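Local atomic coordinates of SusD superfamily protein (Bacteroides vulgatus ATCC 8482, PDB entry 3JQ0), a protein that probably binds glycans or related nutrients at the bacterial outer membrane, as other members of the SusD family do. Residues Ser196-Asn201 against Ser205-Ala210; Lys158-Ser163 against Met187-Ala192; Leu118-Gly123 against Arg448-Arg453; Ala430-Leu435 against Val460-Ser465. All coordinates share one frame; numbering follows the deposited sequence. Where two conformers were deposited one is given.

Contact 1 (Ser196-Asn201 against Ser205-Ala210). With SO4 (sulfate ion), chain G.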
loop_
_atom_site.group_PDB
_atom_site.type_symbol
_atom_site.label_atom_id
_atom_site.label_comp_id
_atom_site.label_asym_id
_atom_site.label_seq_id
_atom_site.Cartn_x
_atom_site.Cartn_y
_atom_site.Cartn_z
ATOM N N SER A 196 11.797 -11.431 7.505
ATOM C CA SER A 196 12.439 -12.500 8.280
ATOM C C SER A 196 13.725 -12.020 8.931
ATOM O O SER A 196 14.013 -12.417 10.060
ATOM C CB SER A 196 12.694 -13.746 7.472
ATOM O OG SER A 196 13.590 -13.535 6.404
ATOM N N GLY A 197 14.468 -11.121 8.278
ATOM C CA GLY A 197 15.702 -10.611 8.856
ATOM C C GLY A 197 15.461 -9.850 10.171
ATOM O O GLY A 197 16.211 -10.013 11.130
ATOM N N ARG A 198 14.427 -8.998 10.190
ATOM C CA ARG A 198 14.189 -8.086 11.296
ATOM C C ARG A 198 13.201 -8.616 12.316
ATOM O O ARG A 198 13.377 -8.349 13.517
ATOM C CB ARG A 198 13.741 -6.745 10.717
ATOM C CG ARG A 198 13.437 -5.640 11.721
ATOM C CD ARG A 198 14.702 -5.134 12.422
ATOM N NE ARG A 198 14.320 -4.010 13.267
ATOM C CZ ARG A 198 15.108 -3.020 13.646
ATOM N NH1 ARG A 198 16.380 -2.990 13.282
ATOM N NH2 ARG A 198 14.588 -2.046 14.337
ATOM N N GLN A 199 12.186 -9.325 11.854
ATOM C CA GLN A 199 11.151 -9.855 12.722
ATOM C C GLN A 199 11.323 -11.300 13.136
ATOM O O GLN A 199 10.647 -11.742 14.042
ATOM C CB GLN A 199 9.743 -9.678 12.110
ATOM C CG GLN A 199 9.250 -8.228 12.128
ATOM C CD GLN A 199 9.148 -7.755 13.564
ATOM O OE1 GLN A 199 8.513 -8.440 14.370
ATOM N NE2 GLN A 199 9.827 -6.668 13.920
HETATM N N MSE A 200 12.170 -12.068 12.449
HETATM C CA MSE A 200 12.319 -13.493 12.721
HETATM C C MSE A 200 13.781 -13.899 12.868
HETATM O O MSE A 200 14.157 -15.040 12.565
HETATM C CB MSE A 200 11.610 -14.323 11.648
HETATM C CG MSE A 200 10.131 -14.011 11.520
HETATM SE SE MSE A 200 9.274 -14.744 9.916
HETATM C CE MSE A 200 7.677 -15.370 10.690
ATOM N N ASN A 201 14.602 -12.975 13.365
ATOM C CA ASN A 201 15.989 -13.265 13.749
ATOM C C ASN A 201 16.884 -13.635 12.578
ATOM O O ASN A 201 17.982 -14.184 12.784
ATOM C CB ASN A 201 16.091 -14.354 14.850
ATOM C CG ASN A 201 15.392 -13.962 16.117
ATOM O OD1 ASN A 201 15.960 -13.194 16.982
ATOM N ND2 ASN A 201 14.215 -14.412 16.292
ATOM N N SER A 205 22.329 -11.921 6.902
ATOM C CA SER A 205 22.253 -12.708 5.705
ATOM C C SER A 205 20.901 -12.542 4.965
ATOM O O SER A 205 20.851 -12.530 3.733
ATOM C CB SER A 205 22.555 -14.152 6.008
ATOM O OG SER A 205 21.673 -14.711 6.894
ATOM N N ASP A 206 19.836 -12.395 5.711
ATOM C CA ASP A 206 18.527 -12.102 5.123
ATOM C C ASP A 206 18.470 -10.674 4.562
ATOM O O ASP A 206 17.903 -10.460 3.500
ATOM C CB ASP A 206 17.402 -12.300 6.120
ATOM C CG ASP A 206 16.995 -13.756 6.299
ATOM O OD1 ASP A 206 17.466 -14.626 5.520
ATOM O OD2 ASP A 206 16.167 -13.989 7.201
ATOM N N TYR A 207 19.068 -9.689 5.252
ATOM C CA TYR A 207 19.130 -8.315 4.709
ATOM C C TYR A 207 19.904 -8.271 3.405
ATOM O O TYR A 207 19.532 -7.528 2.485
ATOM C CB TYR A 207 19.748 -7.380 5.740
ATOM C CG TYR A 207 19.005 -7.264 7.057
ATOM C CD1 TYR A 207 17.620 -7.423 7.165
ATOM C CD2 TYR A 207 19.714 -7.013 8.223
ATOM C CE1 TYR A 207 16.982 -7.246 8.367
ATOM C CE2 TYR A 207 19.098 -6.868 9.459
ATOM C CZ TYR A 207 17.720 -6.975 9.504
ATOM O OH TYR A 207 17.014 -6.805 10.685
ATOM N N THR A 208 20.964 -9.072 3.290
ATOM C CA THR A 208 21.712 -9.150 2.041
ATOM C C THR A 208 20.872 -9.709 0.905
ATOM O O THR A 208 20.846 -9.187 -0.203
ATOM C CB THR A 208 23.017 -9.960 2.231
ATOM O OG1 THR A 208 23.843 -9.273 3.158
ATOM C CG2 THR A 208 23.726 -10.215 0.929
ATOM N N ILE A 209 20.128 -10.789 1.176
ATOM C CA ILE A 209 19.199 -11.327 0.173
ATOM C C ILE A 209 18.184 -10.268 -0.246
ATOM O O ILE A 209 17.880 -10.107 -1.418
ATOM C CB ILE A 209 18.532 -12.639 0.676
ATOM C CG1 ILE A 209 19.614 -13.729 0.833
ATOM C CG2 ILE A 209 17.441 -13.082 -0.264
ATOM C CD1 ILE A 209 19.158 -14.897 1.655
ATOM N N ALA A 210 17.630 -9.582 0.736
ATOM C CA ALA A 210 16.668 -8.527 0.443
ATOM C C ALA A 210 17.257 -7.429 -0.433
ATOM O O ALA A 210 16.636 -7.013 -1.423
ATOM C CB ALA A 210 16.117 -7.923 1.757
HETATM S S SO4 G . 10.375 -6.394 18.041
HETATM O O1 SO4 G . 8.957 -5.994 18.277
HETATM O O2 SO4 G . 10.927 -7.178 19.125
HETATM O O3 SO4 G . 10.372 -7.103 16.811
HETATM O O4 SO4 G . 11.196 -5.219 17.762
HETATM O O HOH W 1 18.023 -8.957 13.001
HETATM O O HOH W 2 18.200 -5.180 12.477
#

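Contact 2 (Lys158-Ser163 against Met187-Ala192)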
loop_
_atom_site.group_PDB
_atom_site.type_symbol
_atom_site.label_atom_id
_atom_site.label_comp_id
_atom_site.label_asym_id
_atom_site.label_seq_id
_atom_site.Cartn_x
_atom_site.Cartn_y
_atom_site.Cartn_z
ATOM N N LYS A 158 9.641 -20.548 -0.363
ATOM C CA LYS A 158 9.633 -21.599 -1.357
ATOM C C LYS A 158 8.901 -21.166 -2.623
ATOM O O LYS A 158 9.338 -21.431 -3.735
ATOM C CB LYS A 158 9.007 -22.852 -0.730
ATOM C CG LYS A 158 9.032 -24.115 -1.598
ATOM C CD LYS A 158 8.341 -25.272 -0.901
ATOM C CE LYS A 158 8.279 -26.502 -1.808
ATOM N NZ LYS A 158 7.383 -27.579 -1.337
ATOM N N ASP A 159 7.758 -20.490 -2.427
ATOM C CA ASP A 159 6.999 -19.997 -3.575
ATOM C C ASP A 159 7.726 -18.863 -4.297
ATOM O O ASP A 159 7.642 -18.771 -5.516
ATOM C CB ASP A 159 5.615 -19.592 -3.106
ATOM C CG ASP A 159 4.714 -20.783 -2.859
ATOM O OD1 ASP A 159 4.945 -21.856 -3.460
ATOM O OD2 ASP A 159 3.709 -20.609 -2.099
ATOM N N ILE A 160 8.403 -17.977 -3.557
ATOM C CA ILE A 160 9.210 -16.931 -4.177
ATOM C C ILE A 160 10.302 -17.591 -5.059
ATOM O O ILE A 160 10.547 -17.172 -6.195
ATOM C CB ILE A 160 9.825 -15.991 -3.127
ATOM C CG1 ILE A 160 8.736 -15.103 -2.527
ATOM C CG2 ILE A 160 10.983 -15.193 -3.721
ATOM C CD1 ILE A 160 9.151 -14.375 -1.274
ATOM N N GLN A 161 10.974 -18.612 -4.506
ATOM C CA GLN A 161 12.005 -19.311 -5.277
ATOM C C GLN A 161 11.396 -19.929 -6.539
ATOM O O GLN A 161 11.966 -19.840 -7.611
ATOM C CB GLN A 161 12.696 -20.358 -4.383
ATOM C CG GLN A 161 13.750 -21.228 -5.075
ATOM C CD GLN A 161 14.245 -22.308 -4.120
ATOM O OE1 GLN A 161 13.444 -23.103 -3.587
ATOM N NE2 GLN A 161 15.522 -22.339 -3.884
ATOM N N ALA A 162 10.260 -20.615 -6.392
ATOM C CA ALA A 162 9.599 -21.226 -7.537
ATOM C C ALA A 162 9.245 -20.174 -8.589
ATOM O O ALA A 162 9.403 -20.369 -9.801
ATOM C CB ALA A 162 8.379 -22.028 -7.121
ATOM N N SER A 163 8.740 -19.028 -8.121
ATOM C CA SER A 163 8.350 -17.940 -9.016
ATOM C C SER A 163 9.556 -17.407 -9.791
ATOM O O SER A 163 9.520 -17.294 -11.021
ATOM C CB SER A 163 7.698 -16.830 -8.211
ATOM O OG SER A 163 7.382 -15.720 -9.066
HETATM N N MSE A 187 10.386 -7.642 -5.775
HETATM C CA MSE A 187 9.908 -6.731 -4.742
HETATM C C MSE A 187 9.421 -7.517 -3.536
HETATM O O MSE A 187 9.770 -7.215 -2.385
HETATM C CB MSE A 187 8.760 -5.858 -5.276
HETATM C CG MSE A 187 9.168 -4.654 -6.105
HETATM SE SE MSE A 187 10.272 -3.372 -5.172
HETATM C CE MSE A 187 9.089 -2.852 -3.796
ATOM N N LEU A 188 8.567 -8.504 -3.756
ATOM C CA LEU A 188 8.013 -9.303 -2.677
ATOM C C LEU A 188 9.139 -10.043 -1.950
ATOM O O LEU A 188 9.148 -10.136 -0.724
ATOM C CB LEU A 188 7.003 -10.286 -3.244
ATOM C CG LEU A 188 6.480 -11.319 -2.250
ATOM C CD1 LEU A 188 5.738 -10.671 -1.086
ATOM C CD2 LEU A 188 5.586 -12.329 -2.984
ATOM N N LYS A 189 10.098 -10.551 -2.700
ATOM C CA LYS A 189 11.262 -11.230 -2.096
ATOM C C LYS A 189 12.007 -10.278 -1.154
ATOM O O LYS A 189 12.371 -10.642 -0.030
ATOM C CB LYS A 189 12.165 -11.745 -3.199
ATOM C CG LYS A 189 13.356 -12.559 -2.669
ATOM C CD LYS A 189 14.192 -13.151 -3.775
ATOM C CE LYS A 189 15.280 -14.059 -3.270
ATOM N NZ LYS A 189 16.139 -14.560 -4.400
ATOM N N GLY A 190 12.246 -9.053 -1.606
ATOM C CA GLY A 190 12.909 -8.089 -0.753
ATOM C C GLY A 190 12.102 -7.837 0.520
ATOM O O GLY A 190 12.665 -7.811 1.639
ATOM N N GLU A 191 10.776 -7.688 0.385
ATOM C CA GLU A 191 9.971 -7.458 1.558
ATOM C C GLU A 191 10.020 -8.642 2.513
ATOM O O GLU A 191 10.104 -8.479 3.741
ATOM C CB GLU A 191 8.500 -7.187 1.199
ATOM C CG GLU A 191 8.298 -5.952 0.352
ATOM C CD GLU A 191 6.840 -5.547 0.317
ATOM O OE1 GLU A 191 5.957 -6.355 -0.032
ATOM O OE2 GLU A 191 6.574 -4.408 0.752
ATOM N N ALA A 192 9.922 -9.844 1.973
ATOM C CA ALA A 192 9.860 -11.049 2.791
ATOM C C ALA A 192 11.170 -11.286 3.537
ATOM O O ALA A 192 11.159 -11.645 4.729
ATOM C CB ALA A 192 9.536 -12.272 1.926
#

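Contact 3 (Leu118-Gly123 against Arg448-Arg453)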
loop_
_atom_site.group_PDB
_atom_site.type_symbol
_atom_site.label_atom_id
_atom_site.label_comp_id
_atom_site.label_asym_id
_atom_site.label_seq_id
_atom_site.Cartn_x
_atom_site.Cartn_y
_atom_site.Cartn_z
ATOM N N LEU A 118 -1.092 -12.459 4.906
ATOM C CA LEU A 118 -1.625 -13.290 6.006
ATOM C C LEU A 118 -0.640 -13.405 7.174
ATOM O O LEU A 118 -1.018 -13.286 8.325
ATOM C CB LEU A 118 -2.036 -14.697 5.501
ATOM C CG LEU A 118 -3.219 -14.755 4.516
ATOM C CD1 LEU A 118 -3.404 -16.172 3.976
ATOM C CD2 LEU A 118 -4.480 -14.285 5.224
ATOM N N LEU A 119 0.642 -13.623 6.852
ATOM C CA LEU A 119 1.677 -13.746 7.901
ATOM C C LEU A 119 1.751 -12.478 8.754
ATOM O O LEU A 119 1.756 -12.537 9.964
ATOM C CB LEU A 119 3.032 -13.961 7.243
ATOM C CG LEU A 119 4.199 -14.001 8.207
ATOM C CD1 LEU A 119 4.172 -15.212 9.137
ATOM C CD2 LEU A 119 5.516 -13.913 7.450
ATOM N N ARG A 120 1.811 -11.315 8.094
ATOM C CA ARG A 120 1.978 -10.052 8.798
ATOM C C ARG A 120 0.741 -9.645 9.580
ATOM O O ARG A 120 0.821 -8.898 10.543
ATOM C CB ARG A 120 2.402 -8.954 7.820
ATOM C CG ARG A 120 3.791 -9.163 7.217
ATOM C CD ARG A 120 4.145 -8.043 6.265
ATOM N NE ARG A 120 3.375 -8.163 5.033
ATOM C CZ ARG A 120 3.418 -7.264 4.062
ATOM N NH1 ARG A 120 4.155 -6.179 4.193
ATOM N NH2 ARG A 120 2.672 -7.434 2.979
ATOM N N SER A 121 -0.410 -10.140 9.134
ATOM C CA SER A 121 -1.704 -9.704 9.682
ATOM C C SER A 121 -2.265 -10.677 10.716
ATOM O O SER A 121 -2.672 -10.268 11.787
ATOM C CB SER A 121 -2.692 -9.434 8.545
ATOM O OG SER A 121 -2.191 -8.370 7.739
ATOM N N TRP A 122 -2.315 -11.972 10.389
ATOM C CA TRP A 122 -2.827 -13.027 11.259
ATOM C C TRP A 122 -1.782 -13.957 11.891
ATOM O O TRP A 122 -2.093 -14.575 12.892
ATOM C CB TRP A 122 -3.933 -13.822 10.559
ATOM C CG TRP A 122 -5.241 -13.069 10.499
ATOM C CD1 TRP A 122 -6.174 -13.005 11.532
ATOM C CD2 TRP A 122 -5.762 -12.233 9.439
ATOM N NE1 TRP A 122 -7.228 -12.225 11.151
ATOM C CE2 TRP A 122 -6.985 -11.703 9.902
ATOM C CE3 TRP A 122 -5.320 -11.883 8.176
ATOM C CZ2 TRP A 122 -7.761 -10.869 9.095
ATOM C CZ3 TRP A 122 -6.092 -11.037 7.402
ATOM C CH2 TRP A 122 -7.282 -10.549 7.870
ATOM N N GLY A 123 -0.561 -13.997 11.352
ATOM C CA GLY A 123 0.532 -14.765 11.978
ATOM C C GLY A 123 0.508 -16.209 11.547
ATOM O O GLY A 123 0.854 -16.563 10.418
ATOM N N ARG A 448 2.082 2.322 5.707
ATOM C CA ARG A 448 2.593 2.843 6.966
ATOM C C ARG A 448 2.554 1.858 8.111
ATOM O O ARG A 448 3.506 1.833 8.921
ATOM C CB ARG A 448 1.836 4.141 7.313
ATOM C CG ARG A 448 2.184 4.772 8.643
ATOM C CD ARG A 448 3.594 5.296 8.752
ATOM N NE ARG A 448 3.699 6.137 9.933
ATOM C CZ ARG A 448 4.813 6.776 10.285
ATOM N NH1 ARG A 448 5.941 6.613 9.627
ATOM N NH2 ARG A 448 4.782 7.617 11.312
ATOM N N TRP A 449 1.452 1.122 8.276
ATOM C CA TRP A 449 1.389 0.128 9.332
ATOM C C TRP A 449 2.395 -0.994 9.142
ATOM O O TRP A 449 3.103 -1.392 10.073
ATOM C CB TRP A 449 -0.043 -0.377 9.480
ATOM C CG TRP A 449 -0.191 -1.573 10.391
ATOM C CD1 TRP A 449 -0.391 -2.854 9.998
ATOM C CD2 TRP A 449 -0.182 -1.590 11.837
ATOM N NE1 TRP A 449 -0.524 -3.689 11.080
ATOM C CE2 TRP A 449 -0.412 -2.949 12.224
ATOM C CE3 TRP A 449 -0.044 -0.624 12.814
ATOM C CZ2 TRP A 449 -0.456 -3.322 13.545
ATOM C CZ3 TRP A 449 -0.102 -0.988 14.131
ATOM C CH2 TRP A 449 -0.318 -2.346 14.481
ATOM N N TYR A 450 2.518 -1.490 7.926
ATOM C CA TYR A 450 3.503 -2.524 7.653
ATOM C C TYR A 450 4.920 -1.989 7.876
ATOM O O TYR A 450 5.783 -2.748 8.322
ATOM C CB TYR A 450 3.308 -3.076 6.252
ATOM C CG TYR A 450 2.152 -4.015 6.048
ATOM C CD1 TYR A 450 1.745 -4.902 7.019
ATOM C CD2 TYR A 450 1.526 -4.126 4.812
ATOM C CE1 TYR A 450 0.781 -5.862 6.783
ATOM C CE2 TYR A 450 0.555 -5.058 4.585
ATOM C CZ TYR A 450 0.212 -5.981 5.534
ATOM O OH TYR A 450 -0.703 -6.988 5.306
ATOM N N ASP A 451 5.186 -0.716 7.570
ATOM C CA ASP A 451 6.525 -0.138 7.806
ATOM C C ASP A 451 6.902 -0.210 9.268
ATOM O O ASP A 451 8.010 -0.615 9.642
ATOM C CB ASP A 451 6.544 1.349 7.390
ATOM C CG ASP A 451 6.437 1.647 5.911
ATOM O OD1 ASP A 451 6.651 0.745 5.091
ATOM O OD2 ASP A 451 6.185 2.860 5.610
ATOM N N ILE A 452 6.021 0.258 10.148
ATOM C CA ILE A 452 6.335 0.309 11.560
ATOM C C ILE A 452 6.369 -1.084 12.161
ATOM O O ILE A 452 7.198 -1.403 13.012
ATOM C CB ILE A 452 5.475 1.350 12.317
ATOM C CG1 ILE A 452 4.000 0.965 12.393
ATOM C CG2 ILE A 452 5.699 2.733 11.706
ATOM C CD1 ILE A 452 3.118 2.005 13.086
ATOM N N ARG A 453 5.464 -1.961 11.712
ATOM C CA ARG A 453 5.477 -3.350 12.140
ATOM C C ARG A 453 6.798 -4.036 11.785
ATOM O O ARG A 453 7.357 -4.779 12.613
ATOM C CB ARG A 453 4.332 -4.114 11.489
ATOM C CG ARG A 453 2.987 -3.887 12.183
ATOM C CD ARG A 453 2.801 -4.821 13.361
ATOM N NE ARG A 453 2.508 -6.193 12.898
ATOM C CZ ARG A 453 3.160 -7.295 13.212
ATOM N NH1 ARG A 453 4.244 -7.262 13.986
ATOM N NH2 ARG A 453 2.730 -8.445 12.723
HETATM O O HOH W 3 -0.190 -6.583 11.895
HETATM O O HOH W 4 6.193 -5.331 6.189
HETATM O O HOH W 5 -1.900 -5.865 9.106
#

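Contact 4 (Ala430-Leu435 against Val460-Ser465)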
loop_
_atom_site.group_PDB
_atom_site.type_symbol
_atom_site.label_atom_id
_atom_site.label_comp_id
_atom_site.label_asym_id
_atom_site.label_seq_id
_atom_site.Cartn_x
_atom_site.Cartn_y
_atom_site.Cartn_z
ATOM N N ALA A 430 19.014 7.144 10.231
ATOM C CA ALA A 430 18.602 6.735 8.887
ATOM C C ALA A 430 17.301 5.940 8.853
ATOM O O ALA A 430 16.504 6.145 7.953
ATOM C CB ALA A 430 19.739 5.968 8.258
ATOM N N LEU A 431 17.073 5.059 9.836
ATOM C CA LEU A 431 15.814 4.346 9.877
ATOM C C LEU A 431 14.613 5.267 10.028
ATOM O O LEU A 431 13.635 5.138 9.280
ATOM C CB LEU A 431 15.774 3.280 10.987
ATOM C CG LEU A 431 16.668 2.079 10.780
ATOM C CD1 LEU A 431 16.547 1.170 12.001
ATOM C CD2 LEU A 431 16.370 1.289 9.469
ATOM N N GLU A 432 14.678 6.233 10.936
ATOM C CA GLU A 432 13.651 7.206 11.060
ATOM C C GLU A 432 13.483 8.002 9.791
ATOM O O GLU A 432 12.351 8.307 9.384
ATOM C CB GLU A 432 13.911 8.097 12.263
ATOM C CG GLU A 432 13.656 7.446 13.608
ATOM C CD GLU A 432 12.207 7.369 14.037
ATOM O OE1 GLU A 432 11.277 7.782 13.280
ATOM O OE2 GLU A 432 12.002 6.912 15.188
ATOM N N ALA A 433 14.585 8.375 9.153
ATOM C CA ALA A 433 14.472 9.157 7.929
ATOM C C ALA A 433 13.733 8.390 6.839
ATOM O O ALA A 433 12.973 8.978 6.071
ATOM C CB ALA A 433 15.856 9.610 7.401
ATOM N N ILE A 434 13.962 7.083 6.743
ATOM C CA ILE A 434 13.295 6.261 5.729
ATOM C C ILE A 434 11.818 6.089 6.100
ATOM O O ILE A 434 10.965 6.150 5.218
ATOM C CB ILE A 434 14.000 4.924 5.536
ATOM C CG1 ILE A 434 15.404 5.165 4.954
ATOM C CG2 ILE A 434 13.209 4.032 4.568
ATOM C CD1 ILE A 434 16.328 3.954 5.084
ATOM N N LEU A 435 11.496 5.921 7.390
ATOM C CA LEU A 435 10.078 5.892 7.784
ATOM C C LEU A 435 9.391 7.188 7.366
ATOM O O LEU A 435 8.281 7.153 6.843
ATOM C CB LEU A 435 9.910 5.683 9.281
ATOM C CG LEU A 435 10.198 4.291 9.807
ATOM C CD1 LEU A 435 10.040 4.324 11.330
ATOM C CD2 LEU A 435 9.295 3.225 9.202
ATOM N N VAL A 460 6.218 0.733 16.266
ATOM C CA VAL A 460 4.774 0.582 16.397
ATOM C C VAL A 460 4.251 1.482 17.513
ATOM O O VAL A 460 3.212 2.132 17.346
ATOM C CB VAL A 460 4.387 -0.887 16.627
ATOM C CG1 VAL A 460 2.906 -1.000 16.988
ATOM C CG2 VAL A 460 4.749 -1.769 15.463
ATOM N N HIS A 461 4.918 1.497 18.657
ATOM C CA HIS A 461 4.440 2.234 19.804
ATOM C C HIS A 461 4.568 3.741 19.611
ATOM O O HIS A 461 3.752 4.493 20.108
ATOM C CB HIS A 461 5.148 1.697 21.031
ATOM C CG HIS A 461 4.647 2.250 22.328
ATOM N ND1 HIS A 461 3.310 2.347 22.638
ATOM C CD2 HIS A 461 5.319 2.680 23.415
ATOM C CE1 HIS A 461 3.179 2.820 23.857
ATOM N NE2 HIS A 461 4.382 3.064 24.342
ATOM N N GLN A 462 5.604 4.183 18.922
ATOM C CA GLN A 462 5.733 5.598 18.603
ATOM C C GLN A 462 4.624 6.084 17.698
ATOM O O GLN A 462 4.154 7.233 17.817
ATOM C CB GLN A 462 7.077 5.881 17.855
ATOM C CG GLN A 462 8.301 5.819 18.685
ATOM C CD GLN A 462 9.588 6.146 17.974
ATOM O OE1 GLN A 462 10.605 6.221 18.660
ATOM N NE2 GLN A 462 9.605 6.308 16.656
ATOM N N TYR A 463 4.242 5.239 16.724
ATOM C CA TYR A 463 3.468 5.677 15.571
ATOM C C TYR A 463 2.103 4.981 15.454
ATOM O O TYR A 463 1.503 4.978 14.397
ATOM C CB TYR A 463 4.304 5.522 14.324
ATOM C CG TYR A 463 5.598 6.369 14.325
ATOM C CD1 TYR A 463 5.553 7.721 14.647
ATOM C CD2 TYR A 463 6.802 5.798 13.931
ATOM C CE1 TYR A 463 6.701 8.494 14.615
ATOM C CE2 TYR A 463 7.937 6.551 13.905
ATOM C CZ TYR A 463 7.893 7.905 14.224
ATOM O OH TYR A 463 9.049 8.687 14.182
ATOM N N SER A 464 1.596 4.481 16.562
ATOM C CA SER A 464 0.264 3.936 16.628
ATOM C C SER A 464 -0.170 3.797 18.058
ATOM O O SER A 464 0.654 3.822 18.972
ATOM C CB SER A 464 0.177 2.541 15.972
ATOM O OG SER A 464 0.593 1.498 16.846
ATOM N N SER A 465 -1.455 3.496 18.233
ATOM C CA SER A 465 -2.051 3.168 19.538
ATOM C C SER A 465 -2.175 1.657 19.766
ATOM O O SER A 465 -2.839 1.250 20.711
ATOM C CB SER A 465 -3.395 3.815 19.656
ATOM O OG SER A 465 -4.231 3.370 18.593
#

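Contact 1 (Ser196-Asn201 against Ser205-Ala210)
A helical hairpin, in which helix 182-199 turns tightly into helix 204-217, is closed here by S196 and G197 meeting D206 and Y207. In the conformer given, S196 OG donates to D206 OD2 at 2.7 Å, approaching from well above the carboxylate plane. The short serine side chain suits the close approach of the helices, and its chi1 of 63° turns OG to D206; K157 NZ also hydrogen-bonds to S196 OG and forms a long, weak ion pair with D206. The backbones come closest at G197 and D206, whose CA atoms are 4.9 Å apart. Glycine suits the spot because any CB would clash with the Y207 ring. That ring lies obliquely against the peptide between G197 and R198, with Y207 CE1 3.5 Å from G197 C, and its hydroxyl reaches on to R198 CA. R198, bent at chi2 (69°), lays CB and CD beside Y207 OH and leads its guanidinium away to L455, where NH2 bonds to the carbonyl oxygen. Q199 donates through NE2 to a sulfate ion, probably from the crystallisation liquor, and to L454 O. Where arginine and tyrosine diverge, one water bridges them, 3.0 Å from R198 NH1 and 2.7 Å from Y207 OH.

Contact 2 (Lys158-Ser163 against Met187-Ala192)
I160 points toward helix 182-199 and sets its two branches on different partners among L188, K189 and A192. With CG1 anti to the carbonyl carbon (chi1 -72°), the longer arm carries I160 CD1 into the angle between L188 and A192, one turn apart, ending 3.8 Å from A192 CB and 4.2 Å from L188 CG. The short arm, I160 CG2, rests on the aliphatic stem of K189, 3.7 Å from K189 CB and also close to CG and CD of that lysine. A beta-branched side chain suits this position because it can fill both places at once, while the small A192 leaves room for the tip. K189 crosses I160 obliquely with its chain extended, giving methylenes to the apolar contact and carrying NZ on to a salt bridge with E164. The packing between these segments is apolar, and their axes approach to 10.4 Å in a nearly antiparallel sense, at 153°. Such pairing of antiparallel helices fits the TPR-like, mainly helical character of this family. Farther out, L188 also leans on F116 of helix 97-122 and on Y362 of strand 359-363, while the stem of K189 touches I209 and A213, so helix 182-199 lies between helices 149-167 and 204-217.

Contact 3 (Leu118-Gly123 against Arg448-Arg453)
The guanidinium of R120 lies flat on one face of the Y450 ring, a cation-pi stack with the planes 12° apart and R120 CZ 3.6 Å from the ring centroid. R120 NH1 lies 3.4 Å from Y450 CD2, toward the rim of the ring, and R120 CD adds a CH-pi contact over the same face. The bend at chi3 (-73°) folds the arginine back so that its flat end, and not merely its stem, meets the ring. Arginine suits a buried place like this because its broad cation can stack while its N-H groups stay available to other partners: NE donates to F116 O, and NH1 to a water at the guanidinium edge. At the ring edge, Y450 OH lies 3.2 Å from S121 OG, but its firmer partner is H117 ND1, and S121 OG also bonds to H117 O. Separately, R453 NH2 donates to R120 O at 2.9 Å, fairly straight (158°) and near the guanidinium plane. A water seals this corner, giving a hydrogen to R120 O and accepting from R453 NE and W449 NE1. R453 CG lies over one face of the W449 ring, toward its rim, which probably steadies the start of its doubly bent chain. Putting a leucine in place of Y450 would probably leave the R120 guanidinium without its aromatic platform and H117 ND1 without its hydroxyl partner. The two helices cross near a right angle, joining the end of helix 97-122 to helix 448-455, with L33 of helix 27-34 packed against S121 and Y450.

Contact 4 (Ala430-Leu435 against Val460-Ser465)
With CG anti to the carbonyl carbon (chi1 -73°) and the chain bent at chi2 (-79°), E432 carries its carboxylate toward Q462 and Y463, while Q462 stays extended beyond CG and comes to meet it from the opposite direction. The result is a pair of bonds, one on each carboxylate oxygen. Q462 NE2 donates to E432 OE2 at 2.9 Å and an almost linear 175°, and E432 OE2 receives it on its syn lone pair, with the amide and carboxylate nearly coplanar. Y463 OH donates to E432 OE1 at 2.6 Å, also on the syn side though somewhat out of the carboxylate plane, and the ring stands nearly perpendicular to that plane. Glutamate suits the site because its two oxygens can serve two donors and its extra methylene spans the distance: the CA atoms of E432 and Q462 are 11.1 Å apart. The contact ties helix 430-441 to helix 457-463, both in the C-terminal part of a mainly helical SusD-family fold, related to the TPR clan, with helix 448-455 between them in the chain. Replacing E432 with an alanine would remove the carboxylate, which is likely to leave Q462 NE2 and Y463 OH without their shared acceptor and the Q462 amide freer to turn. Y463 OH has a second polar partner, K424 NZ, whose positive charge may favour the ionised carboxylate nearby. One turn along the helix from E432, L435 CD1 packs obliquely on Y463 CE2 at 4.0 Å. Q462 CB lies over the centre of the Y463 ring, and R448 makes a cation-pi contact with it.

Overall arrangement
Following the chain from the N terminus, residues 118-123 come first and wait for their partner until 448-453, so contact 3 closes a loop of more than three hundred residues. Within that loop contact 2 closes first, pairing helix 149-167 with helix 182-199, and contact 1 follows in series, turning the same second helix into helix 204-217; the two touch where A210 CB packs on G190 O. Contact 4, which ties helix 430-441 to helix 457-463, opens before contact 3 has closed and ends after it, so these two cross, and R448 NH2 packs against Y463 CG. Contact 3 thus ties the N-terminal helices to the C-terminal ones.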